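Local coordinates for protein RsfP (PDB 4GLJ) that probably cleaves methylthioadenosine with phosphate to give adenine and methylthioribose 1-phosphate, and also binds the dye rhodamine B, at residues Y25-L30 / N248-I253; L151-D156 / A261-K266; T72-P77 / C173-Q178; M198-E203 / I212-L217. All coordinates share one frame; numbering follows the deposited sequence.

Contact 1. Residues Y25-L30 / N248-I253; sequences YQMQAL and NAQQVI. With RHB (N-[9-(2-carboxyphenyl)-6-(diethylamino)-3H-xanthen-3-ylidene]-N-ethylethanaminium), chain B.
Gln250 reaches from helix 237-263 to the loop at Gln26 and Met27, and its side chain does most of the joining. From CB the chain starts with CG anti to the carbonyl carbon and then folds at chi2 (-76°), which carries Gln250 CD to 3.9 Å from Gln26 O and presents the amide end to the loop. At that end Gln250 NE2 donates to Gln26 O over 2.8 Å. The donor lies in the carbonyl plane, though the N-H points somewhat off line (132°) and the acceptor is tilted from the amide plane. Gln250 OE1 faces the other way along the loop: it touches Met27 CG at 3.5 Å and takes a hydrogen bond from water 1 at 3.2 Å. That water in turn accepts from Ala29 N at 2.7 Å, inside the type I turn running from Met27 to Leu30, so the single amide serves two points of the loop. Beside it, Met27 SD lies 4.1 Å from Ile253 CG2, an apolar contact one helical turn further on. With Gln250 cut back to an alanine, Gln26 O would probably lose this donor and water 1 one of its partners, leaving the loop freer to shift against the helix. Tyr25, just before Gln26 in the loop, meets the dye obliquely, although the modelled distance to its ethyl carbon C25 is doubtfully short. The arrangement belongs to the alpha/beta fold of the phosphorylase superfamily, in which the loop after strand 16-20 also carries Ser22 and borders the ligand pocket.

Contact 2. Residues L151-D156 / A261-K266; sequences LIRAYD and ASEQPK
In both Arg153 and Glu263 CG stands anti to the carbonyl carbon (chi1 -70° in the arginine), but beyond that point the chains differ: Arg153 bends at chi3 (-78°), whereas Glu263 runs out extended. The two side chains therefore approach from opposite directions and meet with their flat ends edge to edge. Guanidinium and carboxylate are nearly coplanar, 14° apart, and the grip is end-on and bidentate. NH1 of Arg153 donates to OE2 of Glu263 at 3.0 Å, and NH2 of Arg153 donates to OE1 of Glu263 at 2.9 Å, both bonds almost straight and both using the syn lone pairs. Two parallel bonds of this kind fix the rotation of each group as well as its position. The bridge ties helix 145-157 to the last turn of helix 237-263, two helices that pack together on the sheet of this alpha/beta phosphorylase fold; Ala154 and Leu151 rest on Ala256 further back along the longer helix. Glu263 is the final helical residue, since Gln264 leaves helical geometry with positive phi. The Arg153 guanidinium has a second acidic neighbour within its own helix, Asp149, whose OD2 forms a salt bridge with NE.

Contact 3. Residues T72-P77 / C173-Q178; sequences TPSEVP and CIEGPQ
Ser74 and Glu175 bring two loops to within 6.2 Å, CA to CA, where the short 3-10 turn 73-75 passes the stretch that follows strand 169-173. Both loops belong to the rim of the ligand site in the phosphorylase fold: Pro73 touches the bound dye, and the Glu-Gly-Pro-Gln run of 175-178 leads to Phe179 of the same pocket. Glu175 carries the contact. Its CG is anti to the backbone N (chi1 -176°), and the bend at chi2 (55°) turns the carboxylate back toward the turn. Ser74 OG donates to OE2 of Glu175 over a very short 2.5 Å. The same oxygen forms a salt bridge with Arg124 NE, while OE1 accepts from the backbone N of Lys122 and of Gln123, so this buried acid is held from several directions. A glutamine in place of Glu175 would probably leave Arg124 without its counter-charge, and its NH2 would face donors, either Arg124 and Ser74 or the amides of Lys122 and Gln123. Next in line, Gly176 has positive phi and is joined to Pro177 by a cis peptide, and Pro177 O accepts a hydrogen bond from His136 of the second subunit. Across the turn, Glu75 OE2 accepts from Thr72 N, just ahead of it, at 3.0 Å through its anti lone pair. Water 2 bridges the loops, donating to Ser74 OG at 2.9 Å and to Gly176 O at 3.1 Å.

Contact 4. Residues M198-E203 / I212-L217; sequences MTNMPE and IAYATL. With PO4 (phosphate ion), chain D.
The Tyr214 ring is met by Glu203 in two ways: Glu203 C lies 4.2 Å above one face, offset toward the rim, while Glu203 OE1 sits at the edge, in the ring plane. Carboxylate and ring are turned 64° against each other. Tyr214 OH donates to OE1 of Glu203 at 2.6 Å, arriving on the anti side of the carboxylate and somewhat out of its plane. Asn200 approaches the hydroxyl end of Tyr214 obliquely, its amide plane turned 71° from the ring, with OD1 of Asn200 3.1 Å from Tyr214 OH. The same OD1 accepts from Thr216 OG1 at 2.7 Å, the donor lying in the carbonyl plane, and takes a further hydrogen bond from Ser95. Strand 213-221 thus offers the hydroxyls of Tyr214 and Thr216 to Asn200 and Glu203 of segment 198-203, deep in the core of the phosphorylase fold and directly behind its phosphate site. Asn200 links the strand to the phosphate-binding residue beside it: its ND2 reaches Thr199 OG1 at 2.9 Å in a weak bond, and Ser97 OG is its other partner. Thr199 OG1 occupies the crowded position between backbone N and carbonyl carbon (chi1 56°), which turns it to the ion, where it donates to O3 of the phosphate at a very short 2.5 Å. Although probably from the crystallisation liquor, the ion lies where a phosphate cosubstrate would be expected, also held by Ser22 N, Arg64 NH1, His65 NE2 and Ala98 N. Glu203 OE2 forms a salt bridge with Arg64 NE, which probably helps position that arginine.

In the fold
Contact 4 lies about 3 Å from the centre of the chain, and the others surround it at distances between centres of about 13 Å (contact 3) to 18 Å (contact 1). Contacts 1 and 2 share helix 237-263 and touch where Val252 rests on Ala154; contact 4 reaches both, through Leu217 and Val252 and through Leu151 against strand 213-221. Contacts 3 and 4 meet at Cys173, Met198 and Pro73, beside the ligand pocket. Along the chain, contact 1 encloses contacts 3 and 4 in series, while contact 2 crosses both 1 and 3 and encloses contact 4. Contacts 3 and 4, and contact 1 through Tyr25, border the ligand site, whereas contact 2 lies remote from it.

Contact 1. Residues Y25-L30 / N248-I253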
# COMPACT_ATOMS: atom_id res chain seq x y z
N TYR A 25 -5.20 -8.10 28.10
CA TYR A 25 -4.20 -7.19 28.71
C TYR A 25 -3.41 -7.93 29.76
O TYR A 25 -2.29 -7.53 30.09
CB TYR A 25 -4.88 -5.88 29.23
CG TYR A 25 -5.71 -5.32 28.08
CD1 TYR A 25 -7.08 -5.06 28.21
CD2 TYR A 25 -5.10 -5.17 26.81
CE1 TYR A 25 -7.82 -4.60 27.11
CE2 TYR A 25 -5.82 -4.74 25.70
CZ TYR A 25 -7.17 -4.46 25.84
OH TYR A 25 -7.83 -4.02 24.72
N GLN A 26 -3.97 -9.04 30.25
CA GLN A 26 -3.19 -9.96 31.06
C GLN A 26 -3.57 -11.45 30.93
O GLN A 26 -4.64 -11.80 30.42
CB GLN A 26 -3.19 -9.54 32.54
CG GLN A 26 -4.55 -9.43 33.21
CD GLN A 26 -4.41 -9.64 34.69
OE1 GLN A 26 -3.54 -9.03 35.33
NE2 GLN A 26 -5.23 -10.53 35.25
N MET A 27 -2.64 -12.30 31.38
CA MET A 27 -2.92 -13.69 31.64
C MET A 27 -2.98 -13.96 33.14
O MET A 27 -1.99 -14.40 33.72
CB MET A 27 -1.88 -14.57 30.99
CG MET A 27 -2.17 -14.87 29.54
SD MET A 27 -1.18 -16.22 28.88
CE MET A 27 0.53 -15.64 28.99
N GLN A 28 -4.14 -13.70 33.74
CA GLN A 28 -4.45 -13.99 35.16
C GLN A 28 -3.94 -15.34 35.75
O GLN A 28 -3.42 -15.37 36.87
CB GLN A 28 -5.98 -13.90 35.37
CG GLN A 28 -6.52 -14.27 36.75
CD GLN A 28 -6.43 -13.13 37.75
OE1 GLN A 28 -5.46 -12.36 37.75
NE2 GLN A 28 -7.44 -13.00 38.60
N ALA A 29 -4.09 -16.44 35.01
CA ALA A 29 -3.78 -17.76 35.58
C ALA A 29 -2.27 -18.09 35.76
O ALA A 29 -1.92 -19.01 36.51
CB ALA A 29 -4.51 -18.86 34.81
N LEU A 30 -1.35 -17.35 35.13
CA LEU A 30 0.08 -17.67 35.31
C LEU A 30 0.50 -17.52 36.76
O LEU A 30 0.11 -16.56 37.42
CB LEU A 30 0.98 -16.81 34.44
CG LEU A 30 0.71 -16.79 32.94
CD1 LEU A 30 1.54 -15.65 32.31
CD2 LEU A 30 1.02 -18.13 32.29
N ASN A 248 -13.03 -16.73 26.95
CA ASN A 248 -12.96 -17.99 26.20
C ASN A 248 -11.54 -18.25 25.66
O ASN A 248 -10.99 -19.35 25.80
CB ASN A 248 -14.00 -18.00 25.07
CG ASN A 248 -15.41 -18.17 25.57
OD1 ASN A 248 -15.62 -18.71 26.67
ND2 ASN A 248 -16.41 -17.73 24.78
N ALA A 249 -10.92 -17.21 25.11
CA ALA A 249 -9.55 -17.32 24.59
C ALA A 249 -8.58 -17.80 25.66
O ALA A 249 -7.79 -18.69 25.39
CB ALA A 249 -9.07 -16.02 23.94
N GLN A 250 -8.66 -17.27 26.89
CA GLN A 250 -7.81 -17.74 27.97
C GLN A 250 -7.89 -19.26 28.21
O GLN A 250 -6.84 -19.90 28.44
CB GLN A 250 -8.13 -17.03 29.32
CG GLN A 250 -8.00 -15.51 29.28
CD GLN A 250 -6.56 -15.01 29.31
OE1 GLN A 250 -5.59 -15.80 29.41
NE2 GLN A 250 -6.39 -13.68 29.23
N GLN A 251 -9.10 -19.82 28.15
CA GLN A 251 -9.26 -21.30 28.30
C GLN A 251 -8.59 -22.06 27.17
O GLN A 251 -7.87 -23.06 27.38
CB GLN A 251 -10.73 -21.72 28.45
CG GLN A 251 -11.50 -20.97 29.51
CD GLN A 251 -10.73 -20.93 30.82
OE1 GLN A 251 -10.16 -21.95 31.26
NE2 GLN A 251 -10.72 -19.74 31.46
N VAL A 252 -8.72 -21.49 25.96
CA VAL A 252 -8.12 -22.11 24.81
C VAL A 252 -6.59 -22.10 24.90
O VAL A 252 -5.96 -23.12 24.63
CB VAL A 252 -8.62 -21.48 23.47
CG1 VAL A 252 -7.94 -22.21 22.30
CG2 VAL A 252 -10.18 -21.58 23.38
N ILE A 253 -6.02 -20.94 25.23
CA ILE A 253 -4.58 -20.77 25.45
C ILE A 253 -4.08 -21.76 26.52
O ILE A 253 -3.02 -22.41 26.33
CB ILE A 253 -4.30 -19.29 25.91
CG1 ILE A 253 -4.40 -18.31 24.72
CG2 ILE A 253 -2.99 -19.09 26.64
CD1 ILE A 253 -4.61 -16.88 25.26
O2 RHB B . -13.30 0.91 22.42
C26 RHB B . -14.30 1.24 21.75
C19 RHB B . -14.53 0.66 20.39
C14 RHB B . -13.84 -0.40 19.81
C15 RHB B . -14.23 -0.81 18.54
C16 RHB B . -15.25 -0.20 17.83
C17 RHB B . -15.92 0.85 18.41
C18 RHB B . -15.56 1.26 19.68
C9 RHB B . -12.71 -1.19 20.38
C8 RHB B . -11.85 -1.92 19.40
C13 RHB B . -12.07 -1.84 18.03
C12 RHB B . -11.26 -2.51 17.11
C11 RHB B . -10.18 -3.25 17.55
N1 RHB B . -9.37 -3.99 16.66
C35 RHB B . -10.36 -4.58 15.73
C36 RHB B . -11.51 -5.08 16.59
C22 RHB B . -8.24 -3.34 15.94
C23 RHB B . -6.95 -3.47 16.78
C10 RHB B . -9.99 -3.34 18.93
C7 RHB B . -10.80 -2.67 19.84
O1 RHB B . -10.54 -2.78 21.18
C1 RHB B . -11.29 -2.17 22.15
C2 RHB B . -12.38 -1.37 21.83
C6 RHB B . -10.92 -2.35 23.48
C5 RHB B . -11.62 -1.76 24.50
C4 RHB B . -12.72 -0.95 24.20
C3 RHB B . -13.09 -0.76 22.87
N2 RHB B . -11.22 -1.99 25.83
C24 RHB B . -9.90 -1.41 26.12
C25 RHB B . -9.26 -2.20 27.25
C33 RHB B . -12.25 -1.52 26.78
C34 RHB B . -12.13 -2.31 28.07
O3 RHB B . -15.15 2.03 22.19
O HOH W 1 -5.28 -16.42 32.55

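Contact 2. Residues L151-D156 / A261-K266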
# COMPACT_ATOMS: atom_id res chain seq x y z
N LEU A 151 -4.08 -25.59 18.01
CA LEU A 151 -5.14 -24.70 18.39
C LEU A 151 -6.54 -25.27 18.26
O LEU A 151 -7.39 -24.98 19.11
CB LEU A 151 -5.05 -23.30 17.72
CG LEU A 151 -3.79 -22.54 18.14
CD1 LEU A 151 -3.57 -21.36 17.16
CD2 LEU A 151 -3.93 -22.02 19.57
N ILE A 152 -6.80 -26.00 17.17
CA ILE A 152 -8.03 -26.67 16.92
C ILE A 152 -8.31 -27.68 18.04
O ILE A 152 -9.42 -27.72 18.54
CB ILE A 152 -8.01 -27.40 15.53
CG1 ILE A 152 -7.97 -26.38 14.37
CG2 ILE A 152 -9.22 -28.26 15.38
CD1 ILE A 152 -7.46 -26.98 13.04
N ARG A 153 -7.32 -28.49 18.40
CA ARG A 153 -7.59 -29.54 19.43
C ARG A 153 -7.69 -28.84 20.81
O ARG A 153 -8.47 -29.28 21.65
CB ARG A 153 -6.51 -30.60 19.41
CG ARG A 153 -6.58 -31.44 18.15
CD ARG A 153 -5.57 -32.56 18.15
NE ARG A 153 -4.25 -32.05 17.80
CZ ARG A 153 -3.20 -32.14 18.61
NH1 ARG A 153 -3.30 -32.72 19.80
NH2 ARG A 153 -2.03 -31.66 18.19
N ALA A 154 -6.92 -27.76 20.99
CA ALA A 154 -6.95 -26.96 22.27
C ALA A 154 -8.38 -26.39 22.46
O ALA A 154 -8.93 -26.41 23.59
CB ALA A 154 -5.94 -25.80 22.24
N TYR A 155 -8.98 -25.91 21.36
CA TYR A 155 -10.34 -25.32 21.42
C TYR A 155 -11.29 -26.40 21.88
O TYR A 155 -12.18 -26.15 22.72
CB TYR A 155 -10.85 -24.87 20.01
CG TYR A 155 -12.27 -24.27 20.05
CD1 TYR A 155 -12.46 -22.88 20.27
CD2 TYR A 155 -13.41 -25.07 19.82
CE1 TYR A 155 -13.75 -22.33 20.30
CE2 TYR A 155 -14.68 -24.52 19.86
CZ TYR A 155 -14.86 -23.16 20.09
OH TYR A 155 -16.16 -22.62 20.11
N ASP A 156 -11.16 -27.60 21.29
CA ASP A 156 -12.08 -28.65 21.64
C ASP A 156 -11.87 -29.05 23.07
O ASP A 156 -12.82 -29.37 23.76
CB ASP A 156 -11.91 -29.89 20.74
CG ASP A 156 -12.41 -29.66 19.32
OD1 ASP A 156 -13.39 -28.91 19.10
OD2 ASP A 156 -11.84 -30.28 18.39
N ALA A 261 3.67 -27.79 24.86
CA ALA A 261 4.71 -28.22 25.77
C ALA A 261 4.93 -29.72 25.66
O ALA A 261 6.08 -30.18 25.71
CB ALA A 261 4.40 -27.83 27.22
N SER A 262 3.86 -30.49 25.50
CA SER A 262 4.07 -31.97 25.55
C SER A 262 4.46 -32.49 24.16
O SER A 262 5.20 -33.47 24.05
CB SER A 262 2.85 -32.73 26.09
OG SER A 262 1.68 -32.36 25.38
N GLU A 263 4.00 -31.81 23.10
CA GLU A 263 4.14 -32.36 21.76
C GLU A 263 5.35 -31.79 21.05
O GLU A 263 5.97 -32.49 20.26
CB GLU A 263 2.84 -32.23 20.93
CG GLU A 263 1.67 -33.09 21.49
CD GLU A 263 0.32 -32.76 20.81
OE1 GLU A 263 0.31 -32.01 19.82
OE2 GLU A 263 -0.74 -33.27 21.24
N GLN A 264 5.70 -30.53 21.33
CA GLN A 264 6.93 -29.94 20.77
C GLN A 264 7.06 -30.16 19.23
O GLN A 264 8.09 -30.60 18.75
CB GLN A 264 8.12 -30.52 21.57
CG GLN A 264 9.11 -29.49 22.12
CD GLN A 264 8.56 -28.68 23.25
OE1 GLN A 264 7.66 -27.84 23.06
NE2 GLN A 264 9.08 -28.90 24.46
N PRO A 265 6.01 -29.86 18.46
CA PRO A 265 6.01 -30.16 17.04
C PRO A 265 7.16 -29.48 16.31
O PRO A 265 7.65 -28.43 16.71
CB PRO A 265 4.64 -29.63 16.56
CG PRO A 265 4.30 -28.58 17.56
CD PRO A 265 4.81 -29.11 18.87
N LYS A 266 7.63 -30.14 15.27
CA LYS A 266 8.70 -29.62 14.46
C LYS A 266 8.01 -28.59 13.57
O LYS A 266 6.87 -28.81 13.10
CB LYS A 266 9.29 -30.76 13.63
CG LYS A 266 10.79 -30.96 13.79
CD LYS A 266 11.19 -32.34 13.27
CE LYS A 266 12.36 -32.26 12.29
NZ LYS A 266 12.08 -31.23 11.23

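Contact 3. Residues T72-P77 / C173-Q178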
# COMPACT_ATOMS: atom_id res chain seq x y z
N THR A 72 -2.30 2.08 18.53
CA THR A 72 -3.08 1.72 17.37
C THR A 72 -2.27 0.62 16.60
O THR A 72 -1.03 0.56 16.76
CB THR A 72 -3.26 2.89 16.38
OG1 THR A 72 -2.00 3.36 15.83
CG2 THR A 72 -3.96 4.14 17.01
N PRO A 73 -2.96 -0.18 15.79
CA PRO A 73 -2.29 -1.24 14.98
C PRO A 73 -1.13 -0.72 14.19
O PRO A 73 -0.11 -1.38 14.20
CB PRO A 73 -3.42 -1.71 14.06
CG PRO A 73 -4.60 -1.62 14.93
CD PRO A 73 -4.43 -0.29 15.66
N SER A 74 -1.22 0.47 13.53
CA SER A 74 -0.16 0.98 12.69
C SER A 74 1.10 1.30 13.50
O SER A 74 2.16 1.28 12.94
CB SER A 74 -0.56 2.32 11.95
OG SER A 74 -1.73 2.12 11.17
N GLU A 75 1.00 1.60 14.80
CA GLU A 75 2.20 2.07 15.45
C GLU A 75 2.76 0.99 16.42
O GLU A 75 3.70 1.23 17.17
CB GLU A 75 1.94 3.42 16.18
CG GLU A 75 1.01 3.17 17.34
CD GLU A 75 0.55 4.51 18.00
OE1 GLU A 75 1.24 5.55 17.81
OE2 GLU A 75 -0.43 4.47 18.74
N VAL A 76 2.18 -0.20 16.42
CA VAL A 76 2.72 -1.25 17.30
C VAL A 76 4.19 -1.50 16.92
O VAL A 76 4.47 -1.64 15.69
CB VAL A 76 1.85 -2.48 17.15
CG1 VAL A 76 2.54 -3.72 17.79
CG2 VAL A 76 0.48 -2.24 17.81
N PRO A 77 5.11 -1.64 17.90
CA PRO A 77 6.47 -1.87 17.46
C PRO A 77 6.67 -3.38 17.16
O PRO A 77 7.31 -4.15 17.96
CB PRO A 77 7.29 -1.43 18.71
CG PRO A 77 6.42 -1.89 19.88
CD PRO A 77 5.00 -1.67 19.39
N CYS A 173 -5.26 -8.54 6.43
CA CYS A 173 -4.79 -7.58 7.39
C CYS A 173 -4.78 -6.23 6.71
O CYS A 173 -4.08 -6.07 5.74
CB CYS A 173 -3.36 -7.89 7.80
SG CYS A 173 -2.94 -7.01 9.37
N ILE A 174 -5.46 -5.25 7.32
CA ILE A 174 -5.51 -3.91 6.74
C ILE A 174 -4.77 -2.98 7.66
O ILE A 174 -4.45 -3.31 8.85
CB ILE A 174 -6.98 -3.45 6.51
CG1 ILE A 174 -7.74 -3.31 7.86
CG2 ILE A 174 -7.71 -4.37 5.48
CD1 ILE A 174 -9.03 -2.47 7.72
N GLU A 175 -4.47 -1.80 7.14
CA GLU A 175 -3.67 -0.82 7.86
C GLU A 175 -4.45 -0.25 9.07
O GLU A 175 -3.86 -0.11 10.11
CB GLU A 175 -3.27 0.34 6.89
CG GLU A 175 -2.35 1.38 7.53
CD GLU A 175 -1.08 0.70 8.11
OE1 GLU A 175 -0.40 0.01 7.34
OE2 GLU A 175 -0.72 0.84 9.34
N GLY A 176 -5.73 0.09 8.89
CA GLY A 176 -6.50 0.68 10.01
C GLY A 176 -6.12 2.16 10.04
O GLY A 176 -5.43 2.64 9.13
N PRO A 177 -6.52 2.91 11.09
CA PRO A 177 -7.32 2.38 12.17
C PRO A 177 -8.82 2.31 11.86
O PRO A 177 -9.53 1.71 12.66
CB PRO A 177 -7.01 3.38 13.31
CG PRO A 177 -6.86 4.72 12.59
CD PRO A 177 -6.13 4.32 11.31
N GLN A 178 -9.31 2.90 10.75
CA GLN A 178 -10.78 2.94 10.56
C GLN A 178 -11.27 1.62 10.12
O GLN A 178 -10.50 0.89 9.49
CB GLN A 178 -11.17 4.04 9.53
CG GLN A 178 -10.68 5.43 9.98
CD GLN A 178 -9.27 5.72 9.42
OE1 GLN A 178 -8.71 4.90 8.65
NE2 GLN A 178 -8.71 6.84 9.79
O HOH W 2 -2.95 4.41 9.79

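Contact 4. Residues M198-E203 / I212-L217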
# COMPACT_ATOMS: atom_id res chain seq x y z
N MET A 198 -6.17 -6.12 11.92
CA MET A 198 -5.25 -4.99 11.62
C MET A 198 -3.85 -5.27 12.09
O MET A 198 -2.97 -4.38 11.96
CB MET A 198 -5.79 -3.70 12.26
CG MET A 198 -7.20 -3.33 11.76
SD MET A 198 -7.72 -1.75 12.46
CE MET A 198 -9.33 -1.64 11.73
N THR A 199 -3.63 -6.44 12.71
CA THR A 199 -2.35 -6.56 13.47
C THR A 199 -1.42 -7.76 13.08
O THR A 199 -0.21 -7.71 13.40
CB THR A 199 -2.60 -6.69 15.01
OG1 THR A 199 -3.50 -7.82 15.23
CG2 THR A 199 -3.24 -5.47 15.56
N ASN A 200 -1.96 -8.83 12.48
CA ASN A 200 -1.14 -10.02 12.34
C ASN A 200 -0.12 -9.94 11.19
O ASN A 200 0.76 -10.79 11.10
CB ASN A 200 -2.02 -11.29 12.33
CG ASN A 200 -2.55 -11.62 13.77
OD1 ASN A 200 -2.59 -12.77 14.15
ND2 ASN A 200 -2.79 -10.58 14.62
N MET A 201 -0.19 -8.87 10.40
CA MET A 201 0.93 -8.46 9.52
C MET A 201 1.40 -7.10 10.00
O MET A 201 0.58 -6.21 10.19
CB MET A 201 0.48 -8.40 8.05
CG MET A 201 0.21 -9.78 7.43
SD MET A 201 1.82 -10.58 7.10
CE MET A 201 1.30 -12.09 6.31
N PRO A 202 2.71 -6.89 10.18
CA PRO A 202 3.80 -7.76 9.68
C PRO A 202 4.24 -8.81 10.71
O PRO A 202 5.21 -9.49 10.45
CB PRO A 202 4.93 -6.76 9.43
CG PRO A 202 4.73 -5.78 10.56
CD PRO A 202 3.23 -5.56 10.58
N GLU A 203 3.49 -8.95 11.81
CA GLU A 203 3.88 -9.87 12.94
C GLU A 203 4.18 -11.27 12.41
O GLU A 203 5.24 -11.83 12.78
CB GLU A 203 2.77 -9.92 13.96
CG GLU A 203 3.17 -10.13 15.39
CD GLU A 203 1.96 -10.01 16.31
OE1 GLU A 203 1.11 -10.96 16.29
OE2 GLU A 203 1.77 -8.95 16.97
N ILE A 212 10.57 -18.41 14.19
CA ILE A 212 9.64 -18.77 15.27
C ILE A 212 8.32 -19.22 14.66
O ILE A 212 7.77 -18.54 13.80
CB ILE A 212 9.35 -17.57 16.18
CG1 ILE A 212 10.61 -17.02 16.82
CG2 ILE A 212 8.29 -17.93 17.25
CD1 ILE A 212 10.45 -15.66 17.56
N ALA A 213 7.79 -20.35 15.11
CA ALA A 213 6.57 -20.88 14.60
C ALA A 213 5.47 -20.01 15.13
O ALA A 213 5.46 -19.63 16.29
CB ALA A 213 6.39 -22.36 15.05
N TYR A 214 4.53 -19.66 14.27
CA TYR A 214 3.60 -18.60 14.60
C TYR A 214 2.28 -19.00 14.00
O TYR A 214 2.19 -19.35 12.81
CB TYR A 214 4.04 -17.26 14.00
CG TYR A 214 3.07 -16.06 14.17
CD1 TYR A 214 1.96 -15.93 13.29
CD2 TYR A 214 3.32 -15.08 15.10
CE1 TYR A 214 1.07 -14.88 13.41
CE2 TYR A 214 2.44 -14.00 15.26
CZ TYR A 214 1.32 -13.90 14.39
OH TYR A 214 0.50 -12.78 14.49
N ALA A 215 1.23 -18.96 14.84
CA ALA A 215 -0.14 -19.16 14.34
C ALA A 215 -1.12 -18.27 15.10
O ALA A 215 -0.79 -17.69 16.14
CB ALA A 215 -0.58 -20.64 14.34
N THR A 216 -2.35 -18.19 14.59
CA THR A 216 -3.28 -17.15 15.11
C THR A 216 -4.55 -17.84 15.63
O THR A 216 -5.07 -18.73 14.98
CB THR A 216 -3.66 -16.17 13.97
OG1 THR A 216 -2.46 -15.41 13.62
CG2 THR A 216 -4.74 -15.16 14.45
N LEU A 217 -4.95 -17.45 16.82
CA LEU A 217 -6.29 -17.76 17.31
C LEU A 217 -7.15 -16.45 17.16
O LEU A 217 -6.96 -15.49 17.91
CB LEU A 217 -6.20 -18.19 18.79
CG LEU A 217 -7.53 -18.43 19.53
CD1 LEU A 217 -8.23 -19.61 18.88
CD2 LEU A 217 -7.30 -18.70 21.02
P PO4 D . -5.86 -7.18 17.78
O1 PO4 D . -6.73 -5.96 17.64
O2 PO4 D . -6.68 -8.08 18.68
O3 PO4 D . -5.69 -7.69 16.40
O4 PO4 D . -4.52 -6.88 18.43